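Nitrate reductase (Ulva prolifera, PDB 5YLY) probably uses NADH to reduce nitrate in the first step of nitrate assimilation, through an FAD-bearing cytochrome b5 reductase domain that is the fragment here. Local coordinates at residues I142-H146 and T288-F292; V162-I168 and E256-V262; A25-N29 and Q60-L64. One frame throughout, in Å; residues are numbered along the deposited sequence. Where two conformers were deposited one is given.

Interaction 1: residues I142-H146 and T288-F292; sequences IGHFH and TSIEF
F145 and I290 face each other from two strands, 145-149 and 289-291, whose backbones stand well apart (F145 CA to I290 CA 8.1 Å), so side chains do most of the bridging. The F145 ring reaches across because its CG lies anti to the backbone N (chi1 176°). It touches two partners through its two ortho carbons. F145 CD1 meets the I290 methyl CG2 at 4.1 Å, and the side chains cross at about a right angle. F145 CD2 meets CE1 of F292 at 3.8 Å. The two phenyl planes are nearly perpendicular, at 87°, but the approach is oblique.

H144 swings its imidazole between its own backbone N and carbonyl carbon (chi1 52°), which turns the ring edge to strand 289-291. H144 CE1 lies 3.8 Å from I290 CG2. H144 NE2 is 3.0 Å from the backbone O of E291, which sits in the ring plane. The other nitrogen, ND1, is hydrogen-bonded to N155, and the ring stacks on H156, so the imidazole is fixed in place and rotation. The E291 carboxylate turns instead to H275.

The contact joins the three-stranded antiparallel sheet of strands 145-149, 152-155 and 158-161 to the edge strand 289-291 of the parallel NAD-binding sheet. F292 is the C-terminal residue, and its side chain lies about 5 Å from the bound FAD. An aromatic chain end beside the flavin also occurs in the related ferredoxin-NADP+ reductases. Here apolar contacts with F145, V262 and C264 probably limit how far the terminal ring can move.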
loop_
_atom_site.group_PDB
_atom_site.type_symbol
_atom_site.label_atom_id
_atom_site.label_comp_id
_atom_site.label_asym_id
_atom_site.label_seq_id
_atom_site.Cartn_x
_atom_site.Cartn_y
_atom_site.Cartn_z
ATOM N N ILE A 142 1.605 13.282 0.287
ATOM C CA ILE A 142 0.566 13.383 -0.720
ATOM C C ILE A 142 -0.638 12.600 -0.244
ATOM O O ILE A 142 -0.504 11.451 0.186
ATOM C CB ILE A 142 1.031 12.808 -2.102
ATOM C CG1 ILE A 142 2.471 13.271 -2.504
ATOM C CG2 ILE A 142 -0.013 13.116 -3.198
ATOM C CD1 ILE A 142 2.682 14.790 -2.811
ATOM N N GLY A 143 -1.821 13.175 -0.442
ATOM C CA GLY A 143 -3.019 12.422 -0.123
ATOM C C GLY A 143 -4.038 13.204 0.645
ATOM O O GLY A 143 -3.698 14.163 1.328
ATOM N N HIS A 144 -5.279 12.762 0.541
ATOM C CA HIS A 144 -6.475 13.392 1.106
ATOM C C HIS A 144 -6.994 12.650 2.345
ATOM O O HIS A 144 -7.784 13.206 3.107
ATOM C CB HIS A 144 -7.561 13.413 0.011
ATOM C CG HIS A 144 -7.776 12.058 -0.602
ATOM N ND1 HIS A 144 -8.766 11.201 -0.132
ATOM C CD2 HIS A 144 -7.057 11.417 -1.557
ATOM C CE1 HIS A 144 -8.639 10.088 -0.831
ATOM N NE2 HIS A 144 -7.622 10.166 -1.702
ATOM N N PHE A 145 -6.622 11.377 2.490
ATOM C CA PHE A 145 -7.049 10.542 3.607
ATOM C C PHE A 145 -5.952 10.515 4.694
ATOM O O PHE A 145 -4.777 10.240 4.409
ATOM C CB PHE A 145 -7.385 9.116 3.128
ATOM C CG PHE A 145 -7.757 8.155 4.234
ATOM C CD1 PHE A 145 -9.059 8.091 4.713
ATOM C CD2 PHE A 145 -6.812 7.281 4.766
ATOM C CE1 PHE A 145 -9.401 7.184 5.725
ATOM C CE2 PHE A 145 -7.159 6.367 5.765
ATOM C CZ PHE A 145 -8.446 6.350 6.257
ATOM N N HIS A 146 -6.364 10.756 5.938
ATOM C CA HIS A 146 -5.445 10.784 7.065
ATOM C C HIS A 146 -6.063 10.046 8.251
ATOM O O HIS A 146 -7.050 10.504 8.806
ATOM C CB HIS A 146 -5.145 12.257 7.433
ATOM C CG HIS A 146 -4.185 12.484 8.567
ATOM N ND1 HIS A 146 -3.383 11.472 9.075
ATOM C CD2 HIS A 146 -3.860 13.642 9.184
ATOM C CE1 HIS A 146 -2.643 12.038 10.013
ATOM N NE2 HIS A 146 -2.889 13.340 10.109
ATOM N N THR A 288 -17.995 6.522 2.153
ATOM C CA THR A 288 -17.626 5.382 3.018
ATOM C C THR A 288 -16.727 4.373 2.290
ATOM O O THR A 288 -16.252 3.422 2.908
ATOM C CB THR A 288 -18.831 4.715 3.681
ATOM O OG1 THR A 288 -19.722 4.231 2.683
ATOM C CG2 THR A 288 -19.545 5.630 4.667
ATOM N N SER A 289 -16.504 4.582 0.987
ATOM C CA SER A 289 -15.602 3.807 0.126
ATOM C C SER A 289 -14.614 4.845 -0.403
ATOM O O SER A 289 -14.991 5.677 -1.242
ATOM C CB SER A 289 -16.370 3.160 -1.027
ATOM O OG SER A 289 -16.938 1.908 -0.688
ATOM N N ILE A 290 -13.374 4.835 0.118
ATOM C CA ILE A 290 -12.361 5.833 -0.192
ATOM C C ILE A 290 -11.202 5.215 -0.951
ATOM O O ILE A 290 -10.656 4.200 -0.518
ATOM C CB ILE A 290 -11.913 6.537 1.142
ATOM C CG1 ILE A 290 -13.094 7.285 1.816
ATOM C CG2 ILE A 290 -10.686 7.469 0.958
ATOM C CD1 ILE A 290 -12.998 7.418 3.359
ATOM N N GLU A 291 -10.785 5.858 -2.066
ATOM C CA GLU A 291 -9.649 5.351 -2.820
ATOM C C GLU A 291 -8.389 6.085 -2.423
ATOM O O GLU A 291 -8.428 7.302 -2.215
ATOM C CB GLU A 291 -9.846 5.568 -4.323
ATOM C CG GLU A 291 -10.904 4.693 -4.948
ATOM C CD GLU A 291 -11.064 4.888 -6.439
ATOM O OE1 GLU A 291 -10.211 5.545 -7.081
ATOM O OE2 GLU A 291 -12.057 4.356 -6.971
ATOM N N PHE A 292 -7.258 5.365 -2.393
ATOM C CA PHE A 292 -5.961 5.991 -2.185
ATOM C C PHE A 292 -5.488 6.486 -3.563
ATOM O O PHE A 292 -5.889 5.890 -4.591
ATOM C CB PHE A 292 -4.958 4.993 -1.618
ATOM C CG PHE A 292 -5.100 4.711 -0.145
ATOM C CD1 PHE A 292 -4.684 5.639 0.796
ATOM C CD2 PHE A 292 -5.541 3.471 0.302
ATOM C CE1 PHE A 292 -4.754 5.357 2.152
ATOM C CE2 PHE A 292 -5.608 3.189 1.665
ATOM C CZ PHE A 292 -5.216 4.135 2.577
ATOM O OXT PHE A 292 -4.721 7.464 -3.620
#

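Interaction 2: residues V162-I168 and E256-V262; sequences VKRINMI and EPGTISV
R164 grips T259 side-on in one of its two deposited conformers, the one described here. R164 NE and NH1 both donate to T259 OG1, at 2.8 and 2.9 Å, and the hydroxyl lies almost in the guanidinium plane. The arginine bends at chi3 (-42°) to bring this edge round. E256 OE1 lies over one guanidinium face, the two planes 45° apart, and E256 OE2 makes a long salt bridge to R164 NH1 at 3.6 Å. A valine in place of T259 would probably leave both arginine nitrogens without this acceptor and the guanidinium freer to turn. Next along the same face, N166 ND2 donates in its amide plane to S261 OG at 3.2 Å, and also to the carbonyl of F253.

These strands, 164-170 and 259-264, are parallel neighbours in the Rossmann-like NAD-binding sheet, 164-170 inside it and 259-264 next to the edge strand 289-291. A type II turn from E256 to T259 leads into the second. It presents G258 O to both K163 N and R164 N.

The opposite face is apolar. I165 CG1 and I260 CG1 lie side by side at 4.0 Å. The V162 and I260 side chains cross at about a right angle, V162 CG2 meeting I260 CG1. M167 runs alongside V262, M167 CG to V262 CG2 at 3.8 Å, and reaches helix 174-185.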
loop_
_atom_site.group_PDB
_atom_site.type_symbol
_atom_site.label_atom_id
_atom_site.label_comp_id
_atom_site.label_asym_id
_atom_site.label_seq_id
_atom_site.Cartn_x
_atom_site.Cartn_y
_atom_site.Cartn_z
ATOM N N VAL A 162 -14.152 5.866 13.494
ATOM C CA VAL A 162 -14.179 4.634 12.719
ATOM C C VAL A 162 -13.880 3.490 13.686
ATOM O O VAL A 162 -13.072 3.656 14.602
ATOM C CB VAL A 162 -13.234 4.711 11.475
ATOM C CG1 VAL A 162 -11.763 4.928 11.872
ATOM C CG2 VAL A 162 -13.389 3.493 10.564
ATOM N N LYS A 163 -14.577 2.371 13.515
ATOM C CA LYS A 163 -14.419 1.177 14.351
ATOM C C LYS A 163 -13.933 -0.029 13.547
ATOM O O LYS A 163 -13.324 -0.953 14.117
ATOM C CB LYS A 163 -15.773 0.799 14.971
ATOM C CG LYS A 163 -16.386 1.870 15.870
ATOM C CD LYS A 163 -17.633 1.352 16.600
ATOM C CE LYS A 163 -17.322 0.735 17.952
ATOM N NZ LYS A 163 -18.503 0.039 18.536
ATOM N N ARG A 164 -14.275 -0.042 12.239
ATOM C CA ARG A 164 -13.960 -1.143 11.328
ATOM C C ARG A 164 -13.511 -0.630 9.967
ATOM O O ARG A 164 -14.116 0.307 9.422
ATOM C CB ARG A 164 -15.166 -2.074 11.176
ATOM C CG ARG A 164 -15.654 -2.698 12.499
ATOM C CD ARG A 164 -16.768 -3.714 12.323
ATOM N NE ARG A 164 -17.765 -3.269 11.355
ATOM C CZ ARG A 164 -18.790 -4.002 10.934
ATOM N NH1 ARG A 164 -19.626 -3.519 10.033
ATOM N NH2 ARG A 164 -18.991 -5.220 11.422
ATOM N N ILE A 165 -12.428 -1.220 9.432
ATOM C CA ILE A 165 -11.934 -0.781 8.124
ATOM C C ILE A 165 -11.765 -1.973 7.224
ATOM O O ILE A 165 -10.957 -2.862 7.533
ATOM C CB ILE A 165 -10.589 0.025 8.209
ATOM C CG1 ILE A 165 -10.717 1.272 9.137
ATOM C CG2 ILE A 165 -10.106 0.415 6.792
ATOM C CD1 ILE A 165 -9.409 2.096 9.336
ATOM N N ASN A 166 -12.447 -1.941 6.061
ATOM C CA ASN A 166 -12.244 -2.913 5.003
ATOM C C ASN A 166 -11.128 -2.371 4.138
ATOM O O ASN A 166 -11.083 -1.171 3.886
ATOM C CB ASN A 166 -13.499 -3.015 4.121
ATOM C CG ASN A 166 -14.600 -3.814 4.718
ATOM O OD1 ASN A 166 -14.365 -4.704 5.537
ATOM N ND2 ASN A 166 -15.836 -3.535 4.280
ATOM N N MET A 167 -10.268 -3.246 3.631
ATOM C CA MET A 167 -9.199 -2.850 2.737
ATOM C C MET A 167 -9.207 -3.747 1.529
ATOM O O MET A 167 -9.217 -4.980 1.664
ATOM C CB MET A 167 -7.841 -2.963 3.446
ATOM C CG MET A 167 -7.760 -2.119 4.688
ATOM S SD MET A 167 -6.178 -2.349 5.462
ATOM C CE MET A 167 -6.286 -1.077 6.635
ATOM N N ILE A 168 -9.233 -3.137 0.343
ATOM C CA ILE A 168 -9.165 -3.921 -0.873
ATOM C C ILE A 168 -7.952 -3.432 -1.641
ATOM O O ILE A 168 -7.891 -2.261 -2.013
ATOM C CB ILE A 168 -10.440 -3.908 -1.752
ATOM C CG1 ILE A 168 -11.725 -4.206 -0.942
ATOM C CG2 ILE A 168 -10.262 -4.864 -2.945
ATOM C CD1 ILE A 168 -13.050 -4.190 -1.880
ATOM N N GLU A 256 -22.057 -0.498 8.237
ATOM C CA GLU A 256 -22.744 -0.092 9.460
ATOM C C GLU A 256 -22.084 1.250 9.791
ATOM O O GLU A 256 -20.899 1.398 9.474
ATOM C CB GLU A 256 -22.435 -1.070 10.617
ATOM C CG GLU A 256 -23.343 -2.284 10.718
ATOM C CD GLU A 256 -22.846 -3.315 11.716
ATOM O OE1 GLU A 256 -22.502 -2.930 12.856
ATOM O OE2 GLU A 256 -22.782 -4.511 11.349
ATOM N N PRO A 257 -22.733 2.195 10.515
ATOM C CA PRO A 257 -22.020 3.435 10.891
ATOM C C PRO A 257 -20.740 3.070 11.657
ATOM O O PRO A 257 -20.761 2.202 12.520
ATOM C CB PRO A 257 -23.031 4.171 11.789
ATOM C CG PRO A 257 -24.379 3.649 11.342
ATOM C CD PRO A 257 -24.132 2.201 11.008
ATOM N N GLY A 258 -19.626 3.653 11.261
ATOM C CA GLY A 258 -18.353 3.354 11.899
ATOM C C GLY A 258 -17.479 2.432 11.065
ATOM O O GLY A 258 -16.354 2.160 11.462
ATOM N N THR A 259 -18.005 1.912 9.934
ATOM C CA THR A 259 -17.289 1.017 9.001
ATOM C C THR A 259 -17.032 1.751 7.703
ATOM O O THR A 259 -17.960 2.325 7.111
ATOM C CB THR A 259 -18.058 -0.310 8.726
ATOM O OG1 THR A 259 -18.396 -0.924 9.960
ATOM C CG2 THR A 259 -17.233 -1.313 7.895
ATOM N N ILE A 260 -15.772 1.735 7.266
ATOM C CA ILE A 260 -15.367 2.323 5.988
ATOM C C ILE A 260 -14.645 1.259 5.185
ATOM O O ILE A 260 -14.239 0.230 5.738
ATOM C CB ILE A 260 -14.527 3.636 6.121
ATOM C CG1 ILE A 260 -13.150 3.371 6.824
ATOM C CG2 ILE A 260 -15.347 4.758 6.798
ATOM C CD1 ILE A 260 -12.156 4.548 6.732
ATOM N N SER A 261 -14.485 1.504 3.883
ATOM C CA SER A 261 -13.707 0.642 3.003
ATOM C C SER A 261 -12.713 1.543 2.306
ATOM O O SER A 261 -13.080 2.655 1.906
ATOM C CB SER A 261 -14.589 -0.063 1.967
ATOM O OG SER A 261 -15.558 -0.892 2.583
ATOM N N VAL A 262 -11.443 1.107 2.248
ATOM C CA VAL A 262 -10.380 1.854 1.568
ATOM C C VAL A 262 -9.834 0.987 0.457
ATOM O O VAL A 262 -9.777 -0.232 0.601
ATOM C CB VAL A 262 -9.302 2.465 2.509
ATOM C CG1 VAL A 262 -9.910 3.536 3.409
ATOM C CG2 VAL A 262 -8.595 1.384 3.336
#

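Interaction 3: residues A25-N29 and Q60-L64; sequences APFLN and QLLGL
F27 and L28 run beside L61 and L62 as two irregular segments, their end-to-end directions 48° apart. Two successive backbone bonds join them: F27 N to L61 O at 2.9 Å, and L28 N to L62 O at 3.0 Å. Waters extend the link at both ends. One bridges A25 O and L61 N; the other donates to L28 O and G63 O.

P26 sets its CB 3.6 Å from G63 CA. A side chain on G63 would clash there, and the positive phi (82°) also suits glycine.

Both segments are loops of the FAD-binding domain, an antiparallel beta-barrel in this family. Residues 25-29 lead into strand 34-43, while 60-64 lie between strands 48-54 and 69-75. F27 and L28 also pack on V138 of strand 135-142.

The extended Q60 side chain crosses F27 at about a right angle. Its amide plane stands 79° from the ring, and Q60 OE1 meets the ring edge at F27 CD1, 3.5 Å away. Q60 NE2 is held by E56. L28 points its CD1 methyl at L64 CB, 3.7 Å away. L28 CG meets L62 CD1 at 4.1 Å, and that same L62 methyl touches F27 CD2 obliquely at 4.2 Å.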
loop_
_atom_site.group_PDB
_atom_site.type_symbol
_atom_site.label_atom_id
_atom_site.label_comp_id
_atom_site.label_asym_id
_atom_site.label_seq_id
_atom_site.Cartn_x
_atom_site.Cartn_y
_atom_site.Cartn_z
ATOM N N ALA A 25 12.000 18.707 13.113
ATOM C CA ALA A 25 11.636 19.080 11.746
ATOM C C ALA A 25 11.595 17.822 10.856
ATOM O O ALA A 25 12.608 17.116 10.768
ATOM C CB ALA A 25 12.635 20.058 11.186
ATOM N N PRO A 26 10.472 17.552 10.152
ATOM C CA PRO A 26 10.412 16.322 9.338
ATOM C C PRO A 26 11.154 16.444 8.014
ATOM O O PRO A 26 11.387 17.552 7.531
ATOM C CB PRO A 26 8.906 16.124 9.119
ATOM C CG PRO A 26 8.346 17.506 9.123
ATOM C CD PRO A 26 9.179 18.276 10.136
ATOM N N PHE A 27 11.493 15.303 7.420
ATOM C CA PHE A 27 12.125 15.238 6.113
ATOM C C PHE A 27 11.145 15.701 5.027
ATOM O O PHE A 27 11.499 16.571 4.234
ATOM C CB PHE A 27 12.595 13.825 5.814
ATOM C CG PHE A 27 13.131 13.612 4.414
ATOM C CD1 PHE A 27 14.431 13.968 4.091
ATOM C CD2 PHE A 27 12.357 12.994 3.440
ATOM C CE1 PHE A 27 14.940 13.749 2.809
ATOM C CE2 PHE A 27 12.889 12.736 2.163
ATOM C CZ PHE A 27 14.178 13.115 1.863
ATOM N N LEU A 28 9.925 15.135 4.990
ATOM C CA LEU A 28 8.948 15.493 3.963
ATOM C C LEU A 28 8.454 16.928 4.051
ATOM O O LEU A 28 8.066 17.413 5.125
ATOM C CB LEU A 28 7.772 14.522 3.917
ATOM C CG LEU A 28 8.112 13.078 3.550
ATOM C CD1 LEU A 28 6.915 12.222 3.761
ATOM C CD2 LEU A 28 8.644 12.970 2.097
ATOM N N ASN A 29 8.505 17.607 2.897
ATOM C CA ASN A 29 8.072 18.997 2.747
ATOM C C ASN A 29 7.284 19.045 1.444
ATOM O O ASN A 29 7.860 18.830 0.378
ATOM C CB ASN A 29 9.266 19.954 2.719
ATOM C CG ASN A 29 8.858 21.397 2.609
ATOM O OD1 ASN A 29 7.740 21.719 2.195
ATOM N ND2 ASN A 29 9.769 22.298 2.931
ATOM N N GLN A 60 16.281 11.709 11.874
ATOM C CA GLN A 60 15.218 12.539 11.325
ATOM C C GLN A 60 13.904 11.823 11.188
ATOM O O GLN A 60 13.859 10.661 10.815
ATOM C CB GLN A 60 15.653 13.189 9.993
ATOM C CG GLN A 60 14.750 14.335 9.535
ATOM C CD GLN A 60 15.128 14.932 8.202
ATOM O OE1 GLN A 60 15.671 14.267 7.318
ATOM N NE2 GLN A 60 14.850 16.212 8.028
ATOM N N LEU A 61 12.834 12.537 11.553
ATOM C CA LEU A 61 11.457 12.066 11.430
ATOM C C LEU A 61 11.103 12.116 9.939
ATOM O O LEU A 61 11.411 13.103 9.266
ATOM C CB LEU A 61 10.557 13.057 12.209
ATOM C CG LEU A 61 9.037 12.805 12.249
ATOM C CD1 LEU A 61 8.720 11.538 13.027
ATOM C CD2 LEU A 61 8.327 13.989 12.877
ATOM N N LEU A 62 10.442 11.071 9.425
ATOM C CA LEU A 62 10.028 11.078 8.025
ATOM C C LEU A 62 8.973 12.159 7.772
ATOM O O LEU A 62 9.105 12.904 6.811
ATOM C CB LEU A 62 9.488 9.713 7.610
ATOM C CG LEU A 62 8.978 9.587 6.169
ATOM C CD1 LEU A 62 10.089 9.912 5.122
ATOM C CD2 LEU A 62 8.411 8.181 5.943
ATOM N N GLY A 63 7.942 12.202 8.606
ATOM C CA GLY A 63 6.858 13.176 8.493
ATOM C C GLY A 63 5.816 12.769 7.475
ATOM O O GLY A 63 5.349 13.606 6.694
ATOM N N LEU A 64 5.462 11.479 7.475
ATOM C CA LEU A 64 4.475 10.910 6.567
ATOM C C LEU A 64 3.270 10.482 7.399
ATOM O O LEU A 64 3.323 9.426 8.050
ATOM C CB LEU A 64 5.040 9.686 5.776
ATOM C CG LEU A 64 4.078 9.094 4.709
ATOM C CD1 LEU A 64 3.752 10.137 3.599
ATOM C CD2 LEU A 64 4.676 7.823 4.071
HETATM O O HOH W 1 13.108 15.190 12.628
HETATM O O HOH W 2 5.734 16.241 6.577
#

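Along the chain interaction 3 closes first. Interaction 1 then opens and does not close until the C-terminus, with interaction 2 falling wholly in between. Interactions 1 and 2 share the parallel NAD-binding sheet. Their strands 289-291 and 259-264 are neighbours in it, probably hydrogen-bonded from S261 N to T288 O and from I290 N to S261 O. Their centres are 12 Å apart. Interaction 3 belongs to the FAD-binding domain, with its centre about 20 Å from that of interaction 1 and 28 Å from that of interaction 2. Interaction 1 thus lies at the junction, where the chain end comes close to the flavin between the two domains.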